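Local coordinates for probable dipeptidase (Pseudomonas aeruginosa, PDB 3B40), which probably acts as a metal-dependent dipeptidase of the membrane dipeptidase (M19) family, with a TIM-barrel fold, at residues 189-194 against 220-225; 201-206 against 226-231; 117-122 against 402-407; 241-246 against 296-301. The protein carries 11 engineered substitutions. All coordinates share one frame; numbering follows the deposited sequence. Where two conformers were deposited one is given.

Contact 1 (189-194 against 220-225)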
loop_
_atom_site.group_PDB
_atom_site.type_symbol
_atom_site.label_atom_id
_atom_site.label_comp_id
_atom_site.label_asym_id
_atom_site.label_seq_id
_atom_site.Cartn_x
_atom_site.Cartn_y
_atom_site.Cartn_z
ATOM N N GLY A 189 10.012 -16.446 12.263
ATOM C CA GLY A 189 11.374 -16.159 11.783
ATOM C C GLY A 189 11.464 -15.655 10.335
ATOM O O GLY A 189 12.517 -15.758 9.684
ATOM N N GLY A 190 10.378 -15.072 9.833
ATOM C CA GLY A 190 10.337 -14.559 8.445
ATOM C C GLY A 190 9.171 -15.219 7.736
ATOM O O GLY A 190 8.014 -14.941 8.079
ATOM N N LEU A 191 9.481 -16.127 6.800
ATOM C CA LEU A 191 8.486 -17.005 6.152
ATOM C C LEU A 191 8.369 -18.429 6.755
ATOM O O LEU A 191 9.364 -19.007 7.204
ATOM C CB LEU A 191 8.792 -17.137 4.673
ATOM C CG LEU A 191 8.988 -15.836 3.878
ATOM C CD1 LEU A 191 9.495 -16.200 2.529
ATOM C CD2 LEU A 191 7.684 -15.074 3.735
ATOM N N SER A 192 7.151 -18.990 6.731
ATOM C CA SER A 192 6.945 -20.401 7.062
ATOM C C SER A 192 7.398 -21.221 5.858
ATOM O O SER A 192 7.687 -20.648 4.788
ATOM C CB SER A 192 5.469 -20.674 7.389
ATOM O OG SER A 192 4.622 -20.510 6.245
ATOM N N PRO A 193 7.478 -22.558 6.008
ATOM C CA PRO A 193 7.742 -23.376 4.818
ATOM C C PRO A 193 6.747 -23.145 3.652
ATOM O O PRO A 193 7.156 -23.095 2.497
ATOM C CB PRO A 193 7.689 -24.806 5.378
ATOM C CG PRO A 193 8.190 -24.611 6.813
ATOM C CD PRO A 193 7.430 -23.391 7.236
ATOM N N LEU A 194 5.459 -22.978 3.955
ATOM C CA LEU A 194 4.489 -22.694 2.896
ATOM C C LEU A 194 4.697 -21.282 2.280
ATOM O O LEU A 194 4.562 -21.119 1.058
ATOM C CB LEU A 194 3.052 -22.947 3.384
ATOM C CG LEU A 194 2.356 -24.287 3.044
ATOM C CD1 LEU A 194 3.195 -25.532 3.322
ATOM C CD2 LEU A 194 1.016 -24.416 3.768
ATOM N N GLU A 220 13.746 -10.413 3.702
ATOM C CA GLU A 220 15.076 -10.909 3.381
ATOM C C GLU A 220 14.977 -12.251 2.684
ATOM O O GLU A 220 15.727 -12.512 1.747
ATOM C CB GLU A 220 15.950 -11.005 4.645
ATOM C CG GLU A 220 16.440 -9.628 5.136
ATOM C CD GLU A 220 17.062 -9.669 6.526
ATOM O OE1 GLU A 220 16.957 -10.701 7.220
ATOM O OE2 GLU A 220 17.632 -8.652 6.940
ATOM N N GLN A 221 14.048 -13.088 3.155
ATOM C CA GLN A 221 13.807 -14.425 2.604
ATOM C C GLN A 221 13.144 -14.353 1.243
ATOM O O GLN A 221 13.475 -15.137 0.358
ATOM C CB GLN A 221 12.992 -15.263 3.593
ATOM C CG GLN A 221 13.794 -15.568 4.854
ATOM C CD GLN A 221 12.988 -16.135 5.989
ATOM O OE1 GLN A 221 11.906 -16.720 5.817
ATOM N NE2 GLN A 221 13.530 -15.993 7.170
ATOM N N VAL A 222 12.230 -13.410 1.058
ATOM C CA VAL A 222 11.658 -13.226 -0.280
ATOM C C VAL A 222 12.809 -12.879 -1.240
ATOM O O VAL A 222 12.915 -13.488 -2.293
ATOM C CB VAL A 222 10.562 -12.116 -0.348
ATOM C CG1 VAL A 222 10.211 -11.764 -1.821
ATOM C CG2 VAL A 222 9.328 -12.537 0.365
ATOM N N ALA A 223 13.670 -11.928 -0.851
ATOM C CA ALA A 223 14.792 -11.518 -1.715
ATOM C C ALA A 223 15.732 -12.701 -2.083
ATOM O O ALA A 223 16.039 -12.900 -3.256
ATOM C CB ALA A 223 15.551 -10.364 -1.082
ATOM N N ALA A 224 16.124 -13.505 -1.093
ATOM C CA ALA A 224 16.989 -14.674 -1.313
ATOM C C ALA A 224 16.324 -15.743 -2.192
ATOM O O ALA A 224 17.001 -16.481 -2.886
ATOM C CB ALA A 224 17.433 -15.277 0.032
ATOM N N LEU A 225 14.997 -15.800 -2.176
ATOM C CA LEU A 225 14.275 -16.859 -2.833
ATOM C C LEU A 225 13.693 -16.462 -4.194
ATOM O O LEU A 225 13.477 -17.342 -5.040
ATOM C CB LEU A 225 13.171 -17.374 -1.902
ATOM C CG LEU A 225 13.621 -18.155 -0.671
ATOM C CD1 LEU A 225 12.410 -18.444 0.217
ATOM C CD2 LEU A 225 14.305 -19.434 -1.070
#
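Gln221 reaches from helix 216-225 to the loop ahead of helix 193-205 and binds the loop backbone with both ends of its amide. Its CB packs against the leucine branch opposite, 3.8 Å from Leu191 CD1. CG lies anti to the carbonyl carbon (chi1 -67°), and the extended chain beyond it carries the amide past Leu191, the two side chains running in opposite directions. At the tip, Gln221 NE2 donates to Gly189 O over 2.7 Å, a bent bond (138°) tilted somewhat from the amide plane. Gln221 OE1 accepts from Leu191 N, also at 2.7 Å but much straighter (164°), the N-H coming from above the carbonyl plane instead of along a lone pair. Gln221 OE1 also stands 3.3 Å from Leu191 CB. Gly190 lies between the two bonded residues, and its lack of a side chain leaves room for Gln221 NE2, which comes within 3.7 Å of Gly190 CA. Beside this polar pair, Leu191 CD1 meets Val222 CG2 and Leu225 CD1, each 4.3 Å away. Lys196 of helix 193-205 adds a weak bond to OE1. With a donor and an acceptor both engaged, the amide's rotation is fixed: a flipped group would set NE2 against an N-H and OE1 against a carbonyl.

Contact 2 (201-206 against 226-231)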
loop_
_atom_site.group_PDB
_atom_site.type_symbol
_atom_site.label_atom_id
_atom_site.label_comp_id
_atom_site.label_asym_id
_atom_site.label_seq_id
_atom_site.Cartn_x
_atom_site.Cartn_y
_atom_site.Cartn_z
ATOM N N ARG A 201 6.016 -20.383 -6.177
ATOM C CA ARG A 201 4.753 -20.435 -6.929
ATOM C C ARG A 201 4.437 -19.119 -7.615
ATOM O O ARG A 201 4.020 -19.119 -8.764
ATOM C CB ARG A 201 3.574 -20.898 -6.053
ATOM C CG ARG A 201 2.224 -21.071 -6.789
ATOM C CD ARG A 201 2.261 -22.106 -7.913
ATOM N NE ARG A 201 2.754 -23.391 -7.448
ATOM C CZ ARG A 201 2.023 -24.292 -6.801
ATOM N NH1 ARG A 201 0.728 -24.053 -6.534
ATOM N NH2 ARG A 201 2.607 -25.433 -6.408
ATOM N N LEU A 202 4.679 -18.004 -6.923
ATOM C CA LEU A 202 4.446 -16.661 -7.496
ATOM C C LEU A 202 5.397 -16.370 -8.659
ATOM O O LEU A 202 5.003 -15.775 -9.692
ATOM C CB LEU A 202 4.608 -15.589 -6.394
ATOM C CG LEU A 202 3.436 -15.648 -5.390
ATOM C CD1 LEU A 202 3.689 -14.830 -4.146
ATOM C CD2 LEU A 202 2.084 -15.262 -6.016
ATOM N N ASN A 203 6.662 -16.760 -8.484
ATOM C CA ASN A 203 7.629 -16.620 -9.579
ATOM C C ASN A 203 7.123 -17.375 -10.818
ATOM O O ASN A 203 7.144 -16.813 -11.937
ATOM C CB ASN A 203 9.010 -17.177 -9.191
ATOM C CG ASN A 203 9.852 -16.232 -8.333
ATOM O OD1 ASN A 203 10.907 -16.648 -7.863
ATOM N ND2 ASN A 203 9.400 -14.984 -8.107
ATOM N N ASP A 204 6.687 -18.635 -10.622
ATOM C CA ASP A 204 6.197 -19.506 -11.700
ATOM C C ASP A 204 4.972 -18.917 -12.385
ATOM O O ASP A 204 4.838 -18.995 -13.599
ATOM C CB ASP A 204 5.801 -20.915 -11.179
ATOM C CG ASP A 204 6.998 -21.750 -10.762
ATOM O OD1 ASP A 204 8.125 -21.388 -11.153
ATOM O OD2 ASP A 204 6.831 -22.743 -9.988
ATOM N N LEU A 205 4.050 -18.392 -11.586
ATOM C CA LEU A 205 2.852 -17.755 -12.090
ATOM C C LEU A 205 3.071 -16.401 -12.785
ATOM O O LEU A 205 2.173 -15.910 -13.451
ATOM C CB LEU A 205 1.843 -17.600 -10.946
ATOM C CG LEU A 205 1.148 -18.878 -10.503
ATOM C CD1 LEU A 205 0.329 -18.621 -9.262
ATOM C CD2 LEU A 205 0.271 -19.470 -11.634
ATOM N N GLY A 206 4.251 -15.801 -12.635
ATOM C CA GLY A 206 4.474 -14.452 -13.184
ATOM C C GLY A 206 3.677 -13.373 -12.453
ATOM O O GLY A 206 3.160 -12.429 -13.073
ATOM N N SER A 226 13.455 -15.159 -4.426
ATOM C CA SER A 226 12.824 -14.743 -5.700
ATOM C C SER A 226 13.775 -14.723 -6.914
ATOM O O SER A 226 14.851 -14.165 -6.846
ATOM C CB SER A 226 12.159 -13.383 -5.550
ATOM O OG SER A 226 11.494 -13.019 -6.761
ATOM N N ARG A 227 13.365 -15.321 -8.033
ATOM C CA ARG A 227 14.151 -15.175 -9.269
ATOM C C ARG A 227 13.727 -13.954 -10.121
ATOM O O ARG A 227 14.273 -13.725 -11.214
ATOM C CB ARG A 227 14.103 -16.451 -10.098
ATOM C CG ARG A 227 12.746 -16.766 -10.681
ATOM C CD ARG A 227 12.794 -18.008 -11.595
ATOM N NE ARG A 227 11.498 -18.237 -12.248
ATOM C CZ ARG A 227 10.624 -19.173 -11.868
ATOM N NH1 ARG A 227 10.915 -19.975 -10.850
ATOM N NH2 ARG A 227 9.468 -19.319 -12.524
ATOM N N ALA A 228 12.786 -13.171 -9.605
ATOM C CA ALA A 228 12.146 -12.093 -10.370
ATOM C C ALA A 228 12.104 -10.811 -9.548
ATOM O O ALA A 228 12.181 -10.901 -8.311
ATOM C CB ALA A 228 10.720 -12.502 -10.768
ATOM N N PRO A 229 12.039 -9.626 -10.220
ATOM C CA PRO A 229 11.879 -8.346 -9.495
ATOM C C PRO A 229 10.794 -8.372 -8.430
ATOM O O PRO A 229 9.741 -8.994 -8.611
ATOM C CB PRO A 229 11.555 -7.338 -10.610
ATOM C CG PRO A 229 12.367 -7.944 -11.838
ATOM C CD PRO A 229 12.164 -9.416 -11.683
ATOM N N ILE A 230 11.100 -7.743 -7.298
ATOM C CA ILE A 230 10.127 -7.587 -6.231
ATOM C C ILE A 230 9.835 -6.101 -6.042
ATOM O O ILE A 230 10.619 -5.237 -6.482
ATOM C CB ILE A 230 10.572 -8.297 -4.901
ATOM C CG1 ILE A 230 11.807 -7.652 -4.270
ATOM C CG2 ILE A 230 10.838 -9.866 -5.170
ATOM C CD1 ILE A 230 12.105 -8.170 -2.819
ATOM N N VAL A 231 8.714 -5.810 -5.402
ATOM C CA VAL A 231 8.239 -4.448 -5.285
ATOM C C VAL A 231 7.800 -4.189 -3.845
ATOM O O VAL A 231 7.383 -5.106 -3.136
ATOM C CB VAL A 231 7.065 -4.219 -6.333
ATOM C CG1 VAL A 231 6.252 -2.992 -6.030
ATOM C CG2 VAL A 231 7.665 -4.175 -7.810
HETATM O O HOH W 1 12.028 -19.172 -8.347
#
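Asn203, in the last turn of helix 193-205, meets the loop 226-229 with every part of its side chain. With chi1 at -80° the amide stands beside the backbone N of Asn203 and points to that loop. Asn203 OD1 accepts from Arg227 N at 2.8 Å, almost straight at 171°, although the N-H arrives from above the carbonyl plane. Asn203 ND2 donates close to its own amide plane to Ser226 OG, 3.2 Å away, and that hydroxyl in turn donates a hydrogen bond to Ala228 O within the loop. A water also donates to Asn203 OD1. Asn203 CB, meanwhile, sits 3.7 Å from Arg227 CZ, over the centre of one guanidinium face. Loop 226-229 leads from helix 216-225 into strand 230-235, which lies parallel to strand 208-210, so the contact ties together the ends of two successive helices in the beta-alpha repeats of the barrel. Asp204 follows with its CB turned from the loop, yet its carboxylate swings back to the rim of the guanidinium. There Arg227 NH2, at 2.8 Å, and NH1, at 3.1 Å, both grip Asp204 OD1 end-on in a salt bridge lying in the guanidinium plane. Glu200 forms a second salt bridge to NH1, and its carboxylate lies near that of Asp204, so Arg227 probably offsets two negative charges. Gly206 then closes the helix with positive phi in a Schellman motif.

Contact 3 (117-122 against 402-407)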
loop_
_atom_site.group_PDB
_atom_site.type_symbol
_atom_site.label_atom_id
_atom_site.label_comp_id
_atom_site.label_asym_id
_atom_site.label_seq_id
_atom_site.Cartn_x
_atom_site.Cartn_y
_atom_site.Cartn_z
ATOM N N TYR A 117 -3.844 -6.943 -17.578
ATOM C CA TYR A 117 -3.225 -8.222 -17.242
ATOM C C TYR A 117 -1.731 -8.247 -17.541
ATOM O O TYR A 117 -1.071 -9.252 -17.261
ATOM C CB TYR A 117 -3.971 -9.401 -17.906
ATOM C CG TYR A 117 -5.436 -9.375 -17.570
ATOM C CD1 TYR A 117 -5.876 -9.754 -16.307
ATOM C CD2 TYR A 117 -6.383 -8.922 -18.490
ATOM C CE1 TYR A 117 -7.222 -9.700 -15.965
ATOM C CE2 TYR A 117 -7.748 -8.874 -18.154
ATOM C CZ TYR A 117 -8.144 -9.267 -16.896
ATOM O OH TYR A 117 -9.468 -9.241 -16.524
ATOM N N SER A 118 -1.205 -7.124 -18.048
ATOM C CA SER A 118 0.221 -6.969 -18.351
ATOM C C SER A 118 0.555 -5.476 -18.534
ATOM O O SER A 118 -0.344 -4.648 -18.699
ATOM C CB SER A 118 0.557 -7.713 -19.647
ATOM O OG SER A 118 -0.161 -7.139 -20.726
ATOM N N PRO A 119 1.849 -5.123 -18.506
ATOM C CA PRO A 119 2.176 -3.715 -18.782
ATOM C C PRO A 119 1.700 -3.277 -20.180
ATOM O O PRO A 119 1.279 -2.126 -20.348
ATOM C CB PRO A 119 3.694 -3.660 -18.609
ATOM C CG PRO A 119 4.163 -5.072 -18.585
ATOM C CD PRO A 119 3.044 -5.938 -18.209
ATOM N N GLU A 120 1.676 -4.207 -21.145
ATOM C CA GLU A 120 1.103 -3.934 -22.481
ATOM C C GLU A 120 -0.349 -3.513 -22.425
ATOM O O GLU A 120 -0.719 -2.490 -23.011
ATOM C CB GLU A 120 1.256 -5.148 -23.417
ATOM C CG GLU A 120 2.720 -5.440 -23.810
ATOM C CD GLU A 120 3.637 -5.873 -22.631
ATOM O OE1 GLU A 120 3.257 -6.721 -21.778
ATOM O OE2 GLU A 120 4.771 -5.344 -22.580
ATOM N N ASP A 121 -1.178 -4.289 -21.722
ATOM C CA ASP A 121 -2.595 -3.958 -21.552
ATOM C C ASP A 121 -2.715 -2.589 -20.919
ATOM O O ASP A 121 -3.571 -1.796 -21.316
ATOM C CB ASP A 121 -3.306 -4.943 -20.625
ATOM C CG ASP A 121 -3.497 -6.304 -21.232
ATOM O OD1 ASP A 121 -3.319 -6.472 -22.456
ATOM O OD2 ASP A 121 -3.841 -7.223 -20.446
ATOM N N PHE A 122 -1.911 -2.339 -19.888
ATOM C CA PHE A 122 -1.974 -1.043 -19.186
ATOM C C PHE A 122 -1.785 0.101 -20.188
ATOM O O PHE A 122 -2.582 1.048 -20.205
ATOM C CB PHE A 122 -0.929 -0.968 -18.043
ATOM C CG PHE A 122 -1.117 0.214 -17.128
ATOM C CD1 PHE A 122 -1.784 0.066 -15.913
ATOM C CD2 PHE A 122 -0.644 1.482 -17.487
ATOM C CE1 PHE A 122 -1.974 1.160 -15.060
ATOM C CE2 PHE A 122 -0.854 2.573 -16.648
ATOM C CZ PHE A 122 -1.506 2.401 -15.427
ATOM N N ARG A 402 8.219 -1.524 -16.177
ATOM C CA ARG A 402 9.425 -2.303 -16.577
ATOM C C ARG A 402 9.534 -3.554 -15.710
ATOM O O ARG A 402 9.668 -4.691 -16.209
ATOM C CB ARG A 402 10.714 -1.478 -16.398
ATOM C CG ARG A 402 12.066 -2.221 -16.755
ATOM C CD ARG A 402 13.275 -1.586 -16.048
ATOM N NE ARG A 402 13.244 -1.790 -14.584
ATOM C CZ ARG A 402 13.205 -0.825 -13.653
ATOM N NH1 ARG A 402 13.184 -1.159 -12.362
ATOM N NH2 ARG A 402 13.174 0.467 -13.987
ATOM N N ALA A 403 9.498 -3.343 -14.402
ATOM C CA ALA A 403 9.644 -4.469 -13.455
ATOM C C ALA A 403 8.536 -5.504 -13.670
ATOM O O ALA A 403 8.784 -6.704 -13.625
ATOM C CB ALA A 403 9.623 -3.955 -12.017
ATOM N N TRP A 404 7.309 -5.030 -13.891
ATOM C CA TRP A 404 6.185 -5.921 -14.166
ATOM C C TRP A 404 6.473 -6.766 -15.393
ATOM O O TRP A 404 6.203 -7.972 -15.392
ATOM C CB TRP A 404 4.884 -5.113 -14.330
ATOM C CG TRP A 404 3.580 -5.856 -14.465
ATOM C CD1 TRP A 404 3.354 -7.201 -14.326
ATOM C CD2 TRP A 404 2.295 -5.259 -14.740
ATOM N NE1 TRP A 404 2.018 -7.479 -14.529
ATOM C CE2 TRP A 404 1.345 -6.308 -14.775
ATOM C CE3 TRP A 404 1.868 -3.950 -14.974
ATOM C CZ2 TRP A 404 -0.010 -6.084 -15.037
ATOM C CZ3 TRP A 404 0.494 -3.713 -15.231
ATOM C CH2 TRP A 404 -0.417 -4.784 -15.277
ATOM N N GLY A 405 7.005 -6.148 -16.448
ATOM C CA GLY A 405 7.317 -6.906 -17.638
ATOM C C GLY A 405 8.344 -7.993 -17.359
ATOM O O GLY A 405 8.213 -9.110 -17.874
ATOM N N GLU A 406 9.374 -7.664 -16.565
ATOM C CA GLU A 406 10.450 -8.629 -16.235
ATOM C C GLU A 406 9.951 -9.814 -15.403
ATOM O O GLU A 406 10.287 -10.973 -15.678
ATOM C CB GLU A 406 11.636 -7.919 -15.552
ATOM C CG GLU A 406 12.482 -7.140 -16.528
ATOM C CD GLU A 406 13.008 -8.031 -17.675
ATOM O OE1 GLU A 406 13.605 -9.105 -17.367
ATOM O OE2 GLU A 406 12.801 -7.661 -18.872
ATOM N N VAL A 407 9.142 -9.524 -14.390
ATOM C CA VAL A 407 8.394 -10.551 -13.658
ATOM C C VAL A 407 7.616 -11.548 -14.559
ATOM O O VAL A 407 7.720 -12.775 -14.400
ATOM C CB VAL A 407 7.390 -9.895 -12.656
ATOM C CG1 VAL A 407 6.453 -10.966 -12.092
ATOM C CG2 VAL A 407 8.128 -9.200 -11.586
#
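The indole of Trp404 lays one face over the start of helix 119-127, covering Ser118 and Pro119. Pro119 CD sits 3.7 Å from the centroid of the five-membered ring and 14° off its normal, a CH-pi contact over the face. The backbone of Ser118 spreads beneath the six-membered ring, its C atom displaced toward the rim and Ser118 N 3.4 Å from Trp404 CZ2. Phe122 CB approaches obliquely, 4.2 Å from Trp404 CZ3, while the Phe122 ring goes on to meet Phe25 with the planes nearly perpendicular. The indole reaches this place because its CG is anti to the backbone N of Trp404 (chi1 -173°), which sends it across to the other helix. Next to this contact, Pro119 CG rests 3.7 Å from Gly405 N, bringing the proline ring onto the backbone of helix 389-409. The covered helix start is itself held by polar bonds: Ser118 OG caps Asp121 N at 3.2 Å, and Asp121 OD2 accepts from Tyr117 N. Trp404 also touches Val134 and Ile208 of the parallel sheet. A proline in the first turn after a serine N-cap, with its CD under an indole face, here packs the last helix, which lies across the N-terminal ends of the barrel strands, against the start of helix 119-127.

Contact 4 (241-246 against 296-301)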
loop_
_atom_site.group_PDB
_atom_site.type_symbol
_atom_site.label_atom_id
_atom_site.label_comp_id
_atom_site.label_asym_id
_atom_site.label_seq_id
_atom_site.Cartn_x
_atom_site.Cartn_y
_atom_site.Cartn_z
ATOM N N VAL A 241 11.055 8.434 9.232
ATOM C CA VAL A 241 10.358 8.064 10.459
ATOM C C VAL A 241 10.861 6.661 10.747
ATOM O O VAL A 241 10.828 5.747 9.882
ATOM C CB VAL A 241 8.823 8.092 10.308
ATOM C CG1 VAL A 241 8.119 7.610 11.611
ATOM C CG2 VAL A 241 8.334 9.507 9.935
ATOM N N ASP A 242 11.393 6.519 11.945
ATOM C CA ASP A 242 12.065 5.299 12.326
ATOM C C ASP A 242 11.047 4.363 12.976
ATOM O O ASP A 242 10.913 4.285 14.190
ATOM C CB ASP A 242 13.274 5.636 13.221
ATOM C CG ASP A 242 14.199 4.444 13.434
ATOM O OD1 ASP A 242 14.182 3.481 12.633
ATOM O OD2 ASP A 242 14.923 4.457 14.441
ATOM N N ILE A 243 10.311 3.649 12.130
ATOM C CA ILE A 243 9.286 2.728 12.555
ATOM C C ILE A 243 9.535 1.453 11.753
ATOM O O ILE A 243 10.090 1.514 10.655
ATOM C CB ILE A 243 7.834 3.293 12.311
ATOM C CG1 ILE A 243 7.659 3.794 10.879
ATOM C CG2 ILE A 243 7.484 4.396 13.323
ATOM C CD1 ILE A 243 6.139 4.188 10.509
ATOM N N LYS A 244 9.149 0.309 12.308
ATOM C CA LYS A 244 9.340 -1.011 11.663
ATOM C C LYS A 244 8.597 -1.156 10.354
ATOM O O LYS A 244 9.080 -1.854 9.468
ATOM C CB LYS A 244 8.963 -2.132 12.638
ATOM C CG LYS A 244 9.935 -2.132 13.800
ATOM C CD LYS A 244 9.749 -3.194 14.838
ATOM C CE LYS A 244 10.841 -2.893 15.911
ATOM N NZ LYS A 244 10.943 -3.901 16.993
ATOM N N ARG A 245 7.452 -0.483 10.251
ATOM C CA ARG A 245 6.663 -0.369 8.998
ATOM C C ARG A 245 7.428 0.241 7.813
ATOM O O ARG A 245 7.175 -0.112 6.654
ATOM C CB ARG A 245 5.341 0.386 9.255
ATOM C CG ARG A 245 4.335 0.499 8.028
ATOM C CD ARG A 245 4.040 -0.809 7.265
ATOM N NE ARG A 245 3.051 -0.548 6.171
ATOM C CZ ARG A 245 3.357 -0.294 4.903
ATOM N NH1 ARG A 245 4.623 -0.329 4.476
ATOM N NH2 ARG A 245 2.382 -0.033 4.036
ATOM N N ASN A 246 8.413 1.102 8.101
ATOM C CA ASN A 246 9.271 1.718 7.075
ATOM C C ASN A 246 10.528 0.870 6.744
ATOM O O ASN A 246 10.866 -0.052 7.500
ATOM C CB ASN A 246 9.649 3.148 7.529
ATOM C CG ASN A 246 8.508 4.153 7.325
ATOM O OD1 ASN A 246 7.466 3.806 6.771
ATOM N ND2 ASN A 246 8.744 5.430 7.676
ATOM N N GLY A 296 9.849 5.545 21.121
ATOM C CA GLY A 296 9.773 5.348 19.677
ATOM C C GLY A 296 8.328 5.287 19.228
ATOM O O GLY A 296 7.392 5.256 20.045
ATOM N N LEU A 297 8.142 5.231 17.917
ATOM C CA LEU A 297 6.815 5.511 17.359
ATOM C C LEU A 297 5.969 4.291 17.035
ATOM O O LEU A 297 4.805 4.441 16.682
ATOM C CB LEU A 297 6.951 6.403 16.119
ATOM C CG LEU A 297 7.396 7.834 16.379
ATOM C CD1 LEU A 297 7.715 8.529 15.039
ATOM C CD2 LEU A 297 6.292 8.573 17.128
ATOM N N ASP A 298 6.541 3.088 17.146
ATOM C CA ASP A 298 5.827 1.895 16.700
ATOM C C ASP A 298 4.497 1.681 17.432
ATOM O O ASP A 298 3.491 1.288 16.821
ATOM C CB ASP A 298 6.703 0.661 16.830
ATOM C CG ASP A 298 7.871 0.670 15.878
ATOM O OD1 ASP A 298 7.686 0.907 14.673
ATOM O OD2 ASP A 298 8.989 0.413 16.338
ATOM N N TYR A 299 4.499 1.952 18.736
ATOM C CA TYR A 299 3.303 1.771 19.561
ATOM C C TYR A 299 2.499 3.059 19.711
ATOM O O TYR A 299 1.503 3.077 20.442
ATOM C CB TYR A 299 3.680 1.264 20.957
ATOM C CG TYR A 299 4.412 -0.074 20.999
ATOM C CD1 TYR A 299 4.388 -0.957 19.912
ATOM C CD2 TYR A 299 5.079 -0.468 22.162
ATOM C CE1 TYR A 299 5.067 -2.171 19.968
ATOM C CE2 TYR A 299 5.750 -1.680 22.243
ATOM C CZ TYR A 299 5.740 -2.521 21.152
ATOM O OH TYR A 299 6.390 -3.703 21.249
ATOM N N ALA A 300 2.970 4.128 19.059
ATOM C CA ALA A 300 2.277 5.403 19.015
ATOM C C ALA A 300 1.264 5.358 17.889
ATOM O O ALA A 300 0.183 5.947 17.996
ATOM C CB ALA A 300 3.258 6.547 18.762
ATOM N N LEU A 301 1.623 4.670 16.803
ATOM C CA LEU A 301 0.815 4.700 15.562
ATOM C C LEU A 301 -0.221 3.603 15.519
ATOM O O LEU A 301 -1.082 3.579 14.645
ATOM C CB LEU A 301 1.725 4.641 14.325
ATOM C CG LEU A 301 2.777 5.745 14.170
ATOM C CD1 LEU A 301 3.676 5.482 12.958
ATOM C CD2 LEU A 301 2.129 7.123 14.045
HETATM O O HOH W 2 10.551 5.165 16.438
HETATM O O HOH W 3 11.493 1.148 15.518
HETATM O O HOH W 4 5.859 0.107 13.079
#
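Two irregular loops meet here: the one joining strand 230-235 to helix 249-257, which carries a type I beta turn from Ile243 to Asn246, and the one between helices 276-288 and 313-328. Asp298 reaches the start of the turn and accepts from Lys244 N through OD1 at 2.8 Å, on the syn side and 15° out of the carboxylate plane. Asp298 OD1 also lies 3.2 Å from Ile243 CA, and a water bridges it to Arg245 N. Asp298 OD2 runs along the extended lysine chain, 3.7 Å from Lys244 CG. The ammonium itself stops short, with Lys244 NZ 4.8 Å from Asp298 OD2, so any attraction there probably acts only at a distance. The first loop follows a strand of the barrel sheet; within it Asp242 is the centre of an inverse gamma turn, and Asn246 ND2, at the end of the beta turn, donates back to Val241 O. Below the polar bonds lies an apolar layer. Ile243 sets CG1 between its backbone N and carbonyl carbon (chi1 51°), so that its two branches part: CG2 presses tightly on Leu297 CB at 3.5 Å, while CD1 meets Leu301 CD1 at 3.7 Å, crossing at about a right angle. Val241 CG1 touches Leu297 CD1 at 3.6 Å. Tyr270 of helix 268-271 packs against Ile243, and Leu279 of helix 276-288 against Leu297.

From the N terminus, contact 3 opens first, at 117-122, and closes last, at 402-407; its span of nearly three hundred residues encloses the other three and joins the last helix to an early one. Within it, contacts 1 and 2 cross: 189-194 and 201-206, at the two ends of helix 193-205, pair in turn with 220-225 and 226-231. They touch through Val222 and Ile230 and hold neighbouring beta-alpha units together. Contact 2 also packs on contact 3, where Pro229 and Gly206 meet Val407. Contact 4 closes a later, separate loop across the chain's centre from contact 3, their centres about 33 Å apart.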